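Local coordinates for protein ATP-dependent DNA helicase PIF1 (Candida albicans, PDB 7OTJ) that probably couples ATP hydrolysis to 5'-3' unwinding of DNA, including G-quadruplexes and forked RNA-DNA hybrids, in maintenance of the nuclear and mitochondrial genomes, at residues Asn203-Gly208 / Gln475-Leu480; Leu139-Asp144 / Ser174-Thr179. All coordinates share one frame; numbering follows the deposited sequence.

Both contacts belong to the ATPase core of the helicase, at different distances from the nucleotide. Contact 1 lies beside the cleft: the side chain of Y477 is about 6 Å from the bound tetrafluoroaluminate and about 8 Å from ADP. Contact 2 lies farther from it, in the first RecA-like domain, where the side chain of A141 is about 13 Å from the same tetrafluoroaluminate. Their centres are 23 Å apart, yet they meet at D144, the last residue of 139-144. There R206 NH1 forms a salt bridge with D144 OD2 at 2.9 Å, and Y477 CE2 packs 3.7 Å from that oxygen. The loop after the strand of contact 2 thus reaches contact 1, probably joining the first domain to the second across the nucleotide cleft.

Contact 1: Asn203-Gly208 / Gln475-Leu480; sequences NNLRDG and QAYVAL
R206 and L205 meet Y477 and L480 within what is probably the second RecA-like domain of the helicase core, where it faces the nucleotide cleft. Helix 475-481 holds most of the YVALSR sequence of helicase motif VI, whose R482 follows it and lines the tetrafluoroaluminate pocket. The backbones come nearest at L205 CA and Y477 CA, 5.8 Å apart.

The apolar part has two touches. L205 CB reaches Y477 CD1 obliquely at 4.0 Å, while the L205 and L480 side chains cross at about a right angle and meet by their CD1 methyls, 3.6 Å apart. F218 of helix 212-219 packs against both leucines.

The CH-pi part falls to R206: its CG sits over one face of the Y477 ring, 4.1 Å from the centroid and 19° off the normal. A bend at chi3 then turns the guanidinium steeply to the ring, the planes 77° apart.

Each polar end has a stronger partner in the first domain: R206 NH1 forms a salt bridge with D144 OD2, and Y477 OH is hydrogen-bonded to A27 N, beside the tetrafluoroaluminate. Between themselves, R206 NH1 donates to Y477 OH over 3.0 Å, a weak bond bent to 128°.

Contact 2: Leu139-Asp144 / Ser174-Thr179; sequences LVACGD and SAWKET
L139 and A141 face the helix 174-179 from one side of the parallel sheet of the RecA-like P-loop NTPase domain, meeting T179 and W176 respectively. In topology this is a beta-alpha-beta crossover: strand 138-143 runs between 103-107 and 21-25, and the chain passes through helix 174-179 to reach strand 182-186 on the far side of 21-25. The CB bonds of L139 and A141 both point toward the helix, whereas V140 between them packs on V103, I105 and Y23. No hydrogen bond links the two segments, and the 163 Å² they bury together is apolar packing.

The L139 and T179 side chains cross at about a right angle, where the backbones are also nearest, with L139 CA 7.1 Å from T179 CA. The threonine presents its methyl: CG2 lies 3.6 Å from L139 CB and 3.8 Å from L139 CD2. F134, from a neighbouring loop, touches both side chains.

W176 starts from a CB that does not face the strand, but its CG extends opposite the backbone N (chi1 -177°), which carries the six-membered ring inward. A141 CB meets that ring obliquely, 3.8 Å from W176 CZ3 and 3.9 Å from W176 CH2. F22 of the neighbouring strand adds an edge-to-face contact with the indole, and L117 of helix 114-128 packs on it as well.

The other branch of T179 probably helps fix the threonine's rotation. T179 OG1 donates to A175 O one turn back at 2.9 Å, meeting the carbonyl at 145° and tilted 28° from its plane.

Contact 1: Asn203-Gly208 / Gln475-Leu480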
loop_
_atom_site.group_PDB
_atom_site.type_symbol
_atom_site.label_atom_id
_atom_site.label_comp_id
_atom_site.label_asym_id
_atom_site.label_seq_id
_atom_site.Cartn_x
_atom_site.Cartn_y
_atom_site.Cartn_z
ATOM N N ASN A 203 12.576 -17.293 6.267
ATOM C CA ASN A 203 13.369 -17.475 5.053
ATOM C C ASN A 203 13.019 -18.772 4.335
ATOM O O ASN A 203 13.052 -18.832 3.099
ATOM C CB ASN A 203 14.861 -17.417 5.367
ATOM C CG ASN A 203 15.349 -16.002 5.543
ATOM O OD1 ASN A 203 14.681 -15.044 5.131
ATOM N ND2 ASN A 203 16.511 -15.855 6.160
ATOM N N ASN A 204 12.693 -19.824 5.092
ATOM C CA ASN A 204 12.360 -21.110 4.489
ATOM C C ASN A 204 11.113 -21.017 3.618
ATOM O O ASN A 204 10.944 -21.818 2.691
ATOM C CB ASN A 204 12.156 -22.170 5.581
ATOM C CG ASN A 204 13.461 -22.617 6.233
ATOM O OD1 ASN A 204 14.526 -22.558 5.624
ATOM N ND2 ASN A 204 13.372 -23.086 7.477
ATOM N N LEU A 205 10.216 -20.074 3.916
ATOM C CA LEU A 205 8.985 -19.943 3.145
ATOM C C LEU A 205 9.217 -19.393 1.741
ATOM O O LEU A 205 8.351 -19.559 0.875
ATOM C CB LEU A 205 7.998 -19.048 3.894
ATOM C CG LEU A 205 7.658 -19.455 5.332
ATOM C CD1 LEU A 205 6.725 -18.424 5.947
ATOM C CD2 LEU A 205 7.056 -20.871 5.426
ATOM N N ARG A 206 10.379 -18.778 1.492
ATOM C CA ARG A 206 10.583 -17.996 0.273
ATOM C C ARG A 206 10.480 -18.860 -0.982
ATOM O O ARG A 206 9.740 -18.527 -1.914
ATOM C CB ARG A 206 11.930 -17.277 0.347
ATOM C CG ARG A 206 11.977 -16.235 1.457
ATOM C CD ARG A 206 13.358 -15.630 1.636
ATOM N NE ARG A 206 13.802 -14.851 0.484
ATOM C CZ ARG A 206 13.371 -13.631 0.186
ATOM N NH1 ARG A 206 12.400 -13.053 0.874
ATOM N NH2 ARG A 206 13.929 -12.976 -0.828
ATOM N N ASP A 207 11.229 -19.963 -1.036
ATOM C CA ASP A 207 11.212 -20.830 -2.212
ATOM C C ASP A 207 10.030 -21.792 -2.245
ATOM O O ASP A 207 9.890 -22.532 -3.225
ATOM C CB ASP A 207 12.515 -21.626 -2.322
ATOM C CG ASP A 207 12.868 -22.346 -1.045
ATOM O OD1 ASP A 207 12.718 -21.742 0.040
ATOM O OD2 ASP A 207 13.301 -23.515 -1.119
ATOM N N GLY A 208 9.199 -21.835 -1.201
ATOM C CA GLY A 208 8.036 -22.689 -1.179
ATOM C C GLY A 208 8.233 -24.010 -0.458
ATOM O O GLY A 208 7.255 -24.584 0.030
ATOM N N GLN A 475 1.891 -15.213 -0.755
ATOM C CA GLN A 475 0.905 -14.646 0.164
ATOM C C GLN A 475 1.143 -15.104 1.605
ATOM O O GLN A 475 0.999 -14.315 2.548
ATOM C CB GLN A 475 -0.506 -15.008 -0.302
ATOM C CG GLN A 475 -1.608 -14.124 0.263
ATOM C CD GLN A 475 -2.947 -14.377 -0.409
ATOM O OE1 GLN A 475 -3.192 -15.461 -0.945
ATOM N NE2 GLN A 475 -3.816 -13.373 -0.395
ATOM N N ALA A 476 1.481 -16.382 1.805
ATOM C CA ALA A 476 1.826 -16.831 3.150
ATOM C C ALA A 476 3.073 -16.109 3.652
ATOM O O ALA A 476 3.099 -15.601 4.778
ATOM C CB ALA A 476 2.009 -18.353 3.180
ATOM N N TYR A 477 4.112 -16.029 2.814
ATOM C CA TYR A 477 5.359 -15.388 3.228
ATOM C C TYR A 477 5.140 -13.932 3.639
ATOM O O TYR A 477 5.644 -13.490 4.678
ATOM C CB TYR A 477 6.405 -15.470 2.116
ATOM C CG TYR A 477 7.667 -14.731 2.475
ATOM C CD1 TYR A 477 8.410 -15.098 3.590
ATOM C CD2 TYR A 477 8.107 -13.648 1.720
ATOM C CE1 TYR A 477 9.556 -14.415 3.938
ATOM C CE2 TYR A 477 9.253 -12.964 2.059
ATOM C CZ TYR A 477 9.974 -13.350 3.169
ATOM O OH TYR A 477 11.119 -12.669 3.507
ATOM N N VAL A 478 4.433 -13.158 2.806
ATOM C CA VAL A 478 4.123 -11.768 3.152
ATOM C C VAL A 478 3.361 -11.701 4.471
ATOM O O VAL A 478 3.706 -10.923 5.368
ATOM C CB VAL A 478 3.340 -11.085 2.013
ATOM C CG1 VAL A 478 2.848 -9.719 2.445
ATOM C CG2 VAL A 478 4.210 -10.954 0.787
ATOM N N ALA A 479 2.333 -12.540 4.618
ATOM C CA ALA A 479 1.503 -12.505 5.821
ATOM C C ALA A 479 2.328 -12.792 7.063
ATOM O O ALA A 479 2.332 -12.007 8.018
ATOM C CB ALA A 479 0.356 -13.508 5.702
ATOM N N LEU A 480 3.046 -13.912 7.067
ATOM C CA LEU A 480 3.791 -14.279 8.260
ATOM C C LEU A 480 4.967 -13.347 8.533
ATOM O O LEU A 480 5.365 -13.209 9.694
ATOM C CB LEU A 480 4.265 -15.731 8.137
ATOM C CG LEU A 480 3.118 -16.735 7.929
ATOM C CD1 LEU A 480 3.614 -18.163 7.768
ATOM C CD2 LEU A 480 2.109 -16.634 9.069
#

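Contact 2: Leu139-Asp144 / Ser174-Thr179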
loop_
_atom_site.group_PDB
_atom_site.type_symbol
_atom_site.label_atom_id
_atom_site.label_comp_id
_atom_site.label_asym_id
_atom_site.label_seq_id
_atom_site.Cartn_x
_atom_site.Cartn_y
_atom_site.Cartn_z
ATOM N N LEU A 139 15.397 5.115 -13.002
ATOM C CA LEU A 139 14.463 4.174 -12.406
ATOM C C LEU A 139 15.102 3.552 -11.170
ATOM O O LEU A 139 16.225 3.040 -11.237
ATOM C CB LEU A 139 14.079 3.098 -13.419
ATOM C CG LEU A 139 13.076 2.042 -12.969
ATOM C CD1 LEU A 139 11.756 2.695 -12.609
ATOM C CD2 LEU A 139 12.886 1.026 -14.076
ATOM N N VAL A 140 14.395 3.622 -10.042
ATOM C CA VAL A 140 14.835 3.020 -8.783
ATOM C C VAL A 140 13.735 2.062 -8.349
ATOM O O VAL A 140 12.727 2.483 -7.769
ATOM C CB VAL A 140 15.117 4.061 -7.694
ATOM C CG1 VAL A 140 15.496 3.363 -6.375
ATOM C CG2 VAL A 140 16.208 5.048 -8.139
ATOM N N ALA A 141 13.902 0.780 -8.658
ATOM C CA ALA A 141 12.945 -0.240 -8.263
ATOM C C ALA A 141 13.355 -0.867 -6.939
ATOM O O ALA A 141 14.535 -1.146 -6.706
ATOM C CB ALA A 141 12.834 -1.322 -9.336
ATOM N N CYS A 142 12.368 -1.124 -6.089
ATOM C CA CYS A 142 12.627 -1.610 -4.742
ATOM C C CYS A 142 11.546 -2.609 -4.362
ATOM O O CYS A 142 10.356 -2.300 -4.466
ATOM C CB CYS A 142 12.665 -0.444 -3.750
ATOM S SG CYS A 142 12.777 -0.920 -2.023
ATOM N N GLY A 143 11.949 -3.797 -3.928
ATOM C CA GLY A 143 10.971 -4.775 -3.491
ATOM C C GLY A 143 11.574 -6.168 -3.427
ATOM O O GLY A 143 12.790 -6.335 -3.355
ATOM N N ASP A 144 10.683 -7.159 -3.465
ATOM C CA ASP A 144 11.053 -8.551 -3.227
ATOM C C ASP A 144 10.109 -9.410 -4.053
ATOM O O ASP A 144 8.907 -9.445 -3.772
ATOM C CB ASP A 144 10.963 -8.887 -1.737
ATOM C CG ASP A 144 11.352 -10.331 -1.426
ATOM O OD1 ASP A 144 11.924 -11.012 -2.308
ATOM O OD2 ASP A 144 11.079 -10.788 -0.288
ATOM N N SER A 174 10.634 -5.973 -21.341
ATOM C CA SER A 174 11.718 -5.338 -22.074
ATOM C C SER A 174 12.137 -4.040 -21.398
ATOM O O SER A 174 13.328 -3.708 -21.381
ATOM C CB SER A 174 11.291 -5.079 -23.519
ATOM O OG SER A 174 12.337 -4.474 -24.252
ATOM N N ALA A 175 11.186 -3.331 -20.781
ATOM C CA ALA A 175 11.513 -2.101 -20.068
ATOM C C ALA A 175 12.526 -2.367 -18.966
ATOM O O ALA A 175 13.536 -1.664 -18.849
ATOM C CB ALA A 175 10.245 -1.475 -19.490
ATOM N N TRP A 176 12.270 -3.393 -18.151
ATOM C CA TRP A 176 13.179 -3.734 -17.063
ATOM C C TRP A 176 14.584 -4.011 -17.582
ATOM O O TRP A 176 15.571 -3.495 -17.044
ATOM C CB TRP A 176 12.639 -4.952 -16.315
ATOM C CG TRP A 176 13.438 -5.379 -15.138
ATOM C CD1 TRP A 176 14.561 -6.154 -15.141
ATOM C CD2 TRP A 176 13.158 -5.082 -13.765
ATOM N NE1 TRP A 176 15.009 -6.346 -13.849
ATOM C CE2 TRP A 176 14.160 -5.697 -12.989
ATOM C CE3 TRP A 176 12.157 -4.350 -13.116
ATOM C CZ2 TRP A 176 14.189 -5.600 -11.605
ATOM C CZ3 TRP A 176 12.188 -4.259 -11.738
ATOM C CH2 TRP A 176 13.197 -4.878 -11.000
ATOM N N LYS A 177 14.693 -4.817 -18.640
ATOM C CA LYS A 177 16.003 -5.293 -19.069
ATOM C C LYS A 177 16.860 -4.177 -19.654
ATOM O O LYS A 177 18.089 -4.218 -19.534
ATOM C CB LYS A 177 15.835 -6.430 -20.076
ATOM C CG LYS A 177 15.017 -7.581 -19.534
ATOM C CD LYS A 177 14.903 -8.721 -20.531
ATOM C CE LYS A 177 14.037 -9.847 -19.978
ATOM N NZ LYS A 177 13.856 -10.949 -20.960
ATOM N N GLU A 178 16.246 -3.180 -20.286
ATOM C CA GLU A 178 17.020 -2.093 -20.865
ATOM C C GLU A 178 17.261 -0.946 -19.889
ATOM O O GLU A 178 18.156 -0.130 -20.131
ATOM C CB GLU A 178 16.335 -1.568 -22.134
ATOM C CG GLU A 178 15.170 -0.650 -21.874
ATOM C CD GLU A 178 14.647 -0.011 -23.136
ATOM O OE1 GLU A 178 15.177 -0.314 -24.228
ATOM O OE2 GLU A 178 13.705 0.801 -23.038
ATOM N N THR A 179 16.531 -0.884 -18.774
ATOM C CA THR A 179 16.673 0.222 -17.830
ATOM C C THR A 179 17.483 -0.151 -16.594
ATOM O O THR A 179 18.397 0.590 -16.214
ATOM C CB THR A 179 15.303 0.748 -17.390
ATOM O OG1 THR A 179 14.498 1.031 -18.539
ATOM C CG2 THR A 179 15.484 2.023 -16.592
#